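Local coordinates for protein CysE, serine acetyltransferase (Brucella abortus, PDB 4HZD) that probably catalyses the transfer of the acetyl group of acetyl-coenzyme A to L-serine, giving O-acetylserine for cysteine biosynthesis, at residues 93-98 with 161-165; 242-246 with 256-260. All coordinates share one frame; numbering follows the deposited sequence.

In the fold
Following the chain from the N terminus, helix 87-101 of the mainly helical N-terminal part comes first, and contact 1 closes a loop of 62 residues between 93-98, on this helix, and 161-165, which leads into strand 165-166. The helical part is thereby tied to the beginning of the left-handed beta-helix. The chain then winds through successive coils, whose strands stack in parallel sheets, before contact 2 closes a short loop of nine residues between 242-246 and 256-260 at the C-terminal end. The two contacts follow in series, neither nesting nor crossing. The centres of contact 1 and contact 2 are about 20 Å apart, and one sheet runs from strand 165-166 to strand 252-256.

Contact 1 of 2, residues 93-98 with 161-165; sequences VDIQAV and GSGLF
Asp94 makes the direct polar link between helix 87-101 and the bend at Gly163. Its OD1 accepts a hydrogen bond from Leu164 N at 3.0 Å, and the donor rises well out of the carboxylate plane, by 42°. Gly163 N is also close to OD1, but its angle is too poor for a bond. CG stands beside the backbone N of Asp94 (chi1 -73°), which carries the carboxylate across to the bend. The other oxygen, OD2, forms a salt bridge with Arg125 and a hydrogen bond with Gln122; Arg125 also bonds to Gly161 O, so helix 116-132 binds both Asp94 and the 161-165 segment. A water adds a second polar link, donating to Asp94 O at 2.8 Å and to Leu164 O at 2.7 Å.

Van der Waals contacts flank these bonds. The CG2 branch of Val93 lies against Ser162 CB and Gly163 N, 3.5 Å from each. One turn further along the helix, the methyl of Ala97 sits 3.9 Å from Gly163 O and makes an apolar contact with Phe165 CB at 4.2 Å. In a second apolar pair Val98 CG2 meets Phe165 CD1 at 3.8 Å, the two side chains crossing at about a right angle, while Val98 CA lies over one face of the ring. Phe165 CG is anti to the backbone N (chi1 178°), which brings CD1 and CE1 beside Val98 CG2.

Gly163 turns the chain with a positive phi. The arrangement joins the N-terminal helical domain to the first coil of the left-handed beta-helix characteristic of hexapeptide-repeat serine acetyltransferases.

Contact 2 of 2, residues 242-246 with 256-260; sequences HNVTV and ETGCT. With COA (coenzyme A), chain C.
Thr245 of the coenzyme A pocket lies in this contact, where strand 244-247 meets the segment after strand 252-256 at the C-terminal end of the left-handed beta-helix. Its OG1 gives a weak, long hydrogen bond to O5A of the coenzyme A diphosphate at 3.4 Å, and its CG2 methyl lies 3.7 Å from CDP of the pantetheine part. OG1 stands beside the backbone N (chi1 -51°) and CG2 anti to it, a rotation that lets both branches approach O5A. The ligand is held further by the backbone N of Ala214 and O of Ala232 in the same chain, and by Lys197 NZ of a second subunit.

Val244 and Glu256 form an antiparallel non-hydrogen-bonded pair, their side chains on the same face of the sheet. This pairing adds an antiparallel hairpin arm to a sheet whose earlier strands are stacked in parallel, coil upon coil.

Asn243 grips Thr257 twice. Thr257 N donates to Asn243 O at 2.8 Å, nearly straight but from well above the carbonyl plane. In return, Asn243 ND2 donates to Thr257 O at 2.8 Å, lying in the carbonyl plane on a lone pair, with that oxygen also in the plane of the amide. His242 ND1 donates to the amide oxygen, Asn243 OD1, at 2.9 Å on a lone pair, and OD1 in turn lies in the plane of the imidazole ring, so bonds at both ends fix the rotation of the amide.

Thr257 leans its CG2 on Val244 O at 3.4 Å and brings CB up to Thr245 OG1, the two threonines crossing at about a right angle. Beyond Gly258, a disulfide from Cys259 to Cys227 ties the C-terminal segment to the preceding coil.

Contact 1 of 2, residues 93-98 with 161-165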
# COMPACT_ATOMS: atom_id res chain seq x y z
N VAL A 93 24.15 -0.73 -23.63
CA VAL A 93 23.97 -1.34 -24.95
C VAL A 93 22.50 -1.79 -25.16
O VAL A 93 21.94 -1.66 -26.26
CB VAL A 93 24.99 -2.45 -25.28
CG1 VAL A 93 26.40 -1.88 -25.26
CG2 VAL A 93 24.92 -3.60 -24.30
N ASP A 94 21.86 -2.29 -24.09
CA ASP A 94 20.44 -2.68 -24.17
C ASP A 94 19.55 -1.47 -24.44
O ASP A 94 18.58 -1.56 -25.21
CB ASP A 94 19.99 -3.41 -22.90
CG ASP A 94 20.54 -4.82 -22.78
OD1 ASP A 94 21.10 -5.39 -23.75
OD2 ASP A 94 20.40 -5.39 -21.68
N ILE A 95 19.86 -0.34 -23.80
CA ILE A 95 19.16 0.92 -24.04
C ILE A 95 19.39 1.41 -25.48
O ILE A 95 18.44 1.80 -26.19
CB ILE A 95 19.61 2.01 -23.02
CG1 ILE A 95 19.06 1.72 -21.62
CG2 ILE A 95 19.16 3.40 -23.48
CD1 ILE A 95 19.61 2.70 -20.58
N GLN A 96 20.66 1.38 -25.90
CA GLN A 96 21.04 1.71 -27.27
C GLN A 96 20.35 0.82 -28.32
O GLN A 96 19.95 1.33 -29.37
CB GLN A 96 22.58 1.77 -27.44
CG GLN A 96 23.03 2.32 -28.80
CD GLN A 96 22.93 3.84 -28.91
OE1 GLN A 96 23.10 4.58 -27.94
NE2 GLN A 96 22.65 4.31 -30.11
N ALA A 97 20.12 -0.46 -28.02
CA ALA A 97 19.35 -1.34 -28.90
C ALA A 97 17.94 -0.83 -29.16
O ALA A 97 17.47 -0.84 -30.31
CB ALA A 97 19.28 -2.76 -28.35
N VAL A 98 17.25 -0.41 -28.10
CA VAL A 98 15.89 0.11 -28.27
C VAL A 98 15.95 1.37 -29.12
O VAL A 98 15.15 1.54 -30.04
CB VAL A 98 15.18 0.46 -26.93
CG1 VAL A 98 13.79 1.04 -27.20
CG2 VAL A 98 15.05 -0.77 -26.05
N GLY A 161 22.40 -12.47 -23.99
CA GLY A 161 23.51 -11.59 -24.36
C GLY A 161 23.15 -10.13 -24.19
O GLY A 161 22.07 -9.78 -23.72
N SER A 162 24.06 -9.26 -24.59
CA SER A 162 23.81 -7.82 -24.50
C SER A 162 23.26 -7.27 -25.81
O SER A 162 23.19 -7.99 -26.83
CB SER A 162 25.09 -7.10 -24.14
OG SER A 162 25.99 -7.23 -25.20
N GLY A 163 22.88 -5.99 -25.79
CA GLY A 163 22.17 -5.40 -26.92
C GLY A 163 20.93 -6.21 -27.29
O GLY A 163 20.61 -6.40 -28.48
N LEU A 164 20.25 -6.72 -26.28
CA LEU A 164 18.99 -7.44 -26.53
C LEU A 164 17.82 -6.47 -26.56
O LEU A 164 17.68 -5.64 -25.67
CB LEU A 164 18.79 -8.49 -25.46
CG LEU A 164 17.52 -9.36 -25.50
CD1 LEU A 164 17.42 -10.16 -26.80
CD2 LEU A 164 17.55 -10.29 -24.28
N PHE A 165 17.01 -6.56 -27.61
CA PHE A 165 15.78 -5.81 -27.74
C PHE A 165 14.56 -6.73 -27.63
O PHE A 165 14.35 -7.62 -28.48
CB PHE A 165 15.83 -5.02 -29.04
CG PHE A 165 14.59 -4.23 -29.33
CD1 PHE A 165 13.92 -3.54 -28.33
CD2 PHE A 165 14.14 -4.11 -30.64
CE1 PHE A 165 12.78 -2.79 -28.62
CE2 PHE A 165 12.99 -3.37 -30.95
CZ PHE A 165 12.32 -2.71 -29.94
O HOH W 1 16.71 -3.48 -24.33

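Contact 2 of 2, residues 242-246 with 256-260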
# COMPACT_ATOMS: atom_id res chain seq x y z
N HIS A 242 22.63 -19.65 -41.11
CA HIS A 242 22.81 -18.22 -41.03
C HIS A 242 22.22 -17.52 -42.23
O HIS A 242 22.00 -18.15 -43.27
CB HIS A 242 24.29 -17.85 -40.83
CG HIS A 242 25.18 -18.30 -41.97
ND1 HIS A 242 25.52 -17.47 -42.97
CD2 HIS A 242 25.72 -19.54 -42.27
CE1 HIS A 242 26.29 -18.14 -43.86
NE2 HIS A 242 26.41 -19.41 -43.43
N ASN A 243 21.89 -16.24 -42.06
CA ASN A 243 21.55 -15.36 -43.17
C ASN A 243 20.36 -15.78 -44.05
O ASN A 243 20.37 -15.56 -45.27
CB ASN A 243 22.80 -15.07 -44.02
CG ASN A 243 23.78 -14.17 -43.29
OD1 ASN A 243 24.75 -14.65 -42.69
ND2 ASN A 243 23.51 -12.88 -43.29
N VAL A 244 19.33 -16.37 -43.44
CA VAL A 244 18.06 -16.63 -44.13
C VAL A 244 16.82 -16.09 -43.39
O VAL A 244 16.86 -15.85 -42.16
CB VAL A 244 17.86 -18.15 -44.43
CG1 VAL A 244 18.99 -18.69 -45.31
CG2 VAL A 244 17.79 -18.96 -43.14
N THR A 245 15.72 -15.89 -44.12
CA THR A 245 14.43 -15.70 -43.46
C THR A 245 13.62 -16.97 -43.53
O THR A 245 13.56 -17.61 -44.59
CB THR A 245 13.63 -14.53 -44.04
OG1 THR A 245 14.45 -13.36 -44.08
CG2 THR A 245 12.40 -14.24 -43.18
N VAL A 246 13.03 -17.37 -42.39
CA VAL A 246 12.08 -18.48 -42.37
C VAL A 246 10.68 -18.01 -42.01
O VAL A 246 10.49 -17.05 -41.25
CB VAL A 246 12.52 -19.69 -41.48
CG1 VAL A 246 13.99 -19.99 -41.71
CG2 VAL A 246 12.30 -19.44 -39.99
N GLU A 256 16.78 -15.04 -48.40
CA GLU A 256 18.12 -14.78 -47.92
C GLU A 256 18.15 -13.43 -47.23
O GLU A 256 17.43 -12.52 -47.62
CB GLU A 256 19.04 -14.74 -49.13
CG GLU A 256 20.50 -15.04 -48.85
CD GLU A 256 21.31 -15.03 -50.14
OE1 GLU A 256 21.08 -15.92 -50.98
OE2 GLU A 256 22.16 -14.12 -50.31
N THR A 257 18.99 -13.27 -46.22
CA THR A 257 18.99 -12.00 -45.49
C THR A 257 20.38 -11.66 -44.96
O THR A 257 21.18 -12.56 -44.72
CB THR A 257 17.91 -12.00 -44.37
OG1 THR A 257 17.67 -10.67 -43.91
CG2 THR A 257 18.28 -12.89 -43.22
N GLY A 258 20.68 -10.37 -44.79
CA GLY A 258 21.95 -9.95 -44.22
C GLY A 258 21.75 -9.35 -42.84
O GLY A 258 20.61 -9.14 -42.42
N CYS A 259 22.85 -9.06 -42.13
CA CYS A 259 22.81 -8.37 -40.82
C CYS A 259 22.76 -6.84 -40.90
O CYS A 259 22.81 -6.26 -41.99
CB CYS A 259 23.99 -8.77 -39.94
SG CYS A 259 23.56 -9.87 -38.56
N THR A 260 22.70 -6.23 -39.71
CA THR A 260 22.58 -4.77 -39.46
C THR A 260 21.21 -4.22 -39.88
O THR A 260 20.17 -4.81 -39.55
CB THR A 260 23.73 -3.98 -40.09
N1A COA C . 4.08 -16.21 -42.36
C2A COA C . 3.97 -16.97 -43.48
N3A COA C . 4.54 -16.64 -44.66
C4A COA C . 5.27 -15.49 -44.78
C5A COA C . 5.43 -14.60 -43.61
C6A COA C . 4.77 -15.05 -42.35
N6A COA C . 4.85 -14.31 -41.20
N7A COA C . 6.18 -13.56 -44.02
C8A COA C . 6.49 -13.76 -45.34
N9A COA C . 5.94 -14.91 -45.78
C1B COA C . 6.01 -15.50 -47.14
C2B COA C . 5.20 -14.69 -48.15
O2B COA C . 3.82 -15.06 -48.13
C3B COA C . 5.88 -15.07 -49.46
O3B COA C . 5.30 -16.27 -50.00
P3B COA C . 4.94 -16.44 -51.58
O7A COA C . 6.23 -16.01 -52.25
O8A COA C . 3.76 -15.52 -51.82
O9A COA C . 4.58 -17.90 -51.74
C4B COA C . 7.34 -15.30 -49.06
O4B COA C . 7.35 -15.56 -47.65
C5B COA C . 8.23 -14.10 -49.35
O5B COA C . 7.78 -12.98 -48.59
P1A COA C . 8.69 -11.66 -48.35
O1A COA C . 7.82 -10.65 -47.63
O2A COA C . 9.35 -11.30 -49.66
O3A COA C . 9.84 -12.22 -47.34
P2A COA C . 10.64 -11.31 -46.26
O4A COA C . 10.80 -9.93 -46.84
O5A COA C . 11.87 -12.06 -45.80
O6A COA C . 9.60 -11.22 -45.01
CBP COA C . 9.50 -11.13 -42.53
CCP COA C . 9.85 -10.42 -43.84
CDP COA C . 9.11 -12.58 -42.81
CEP COA C . 10.76 -11.11 -41.66
CAP COA C . 8.33 -10.37 -41.86
OAP COA C . 7.18 -10.25 -42.73
C9P COA C . 7.87 -10.93 -40.53
O9P COA C . 6.84 -11.60 -40.44
N8P COA C . 8.65 -10.65 -39.48
C7P COA C . 8.15 -10.37 -38.15
C6P COA C . 7.81 -8.90 -37.93
C5P COA C . 6.95 -8.76 -36.70
O5P COA C . 6.76 -9.72 -35.96
N4P COA C . 6.43 -7.53 -36.50
C3P COA C . 5.43 -7.18 -35.50
C2P COA C . 5.40 -5.67 -35.27
S1P COA C . 4.53 -5.32 -33.72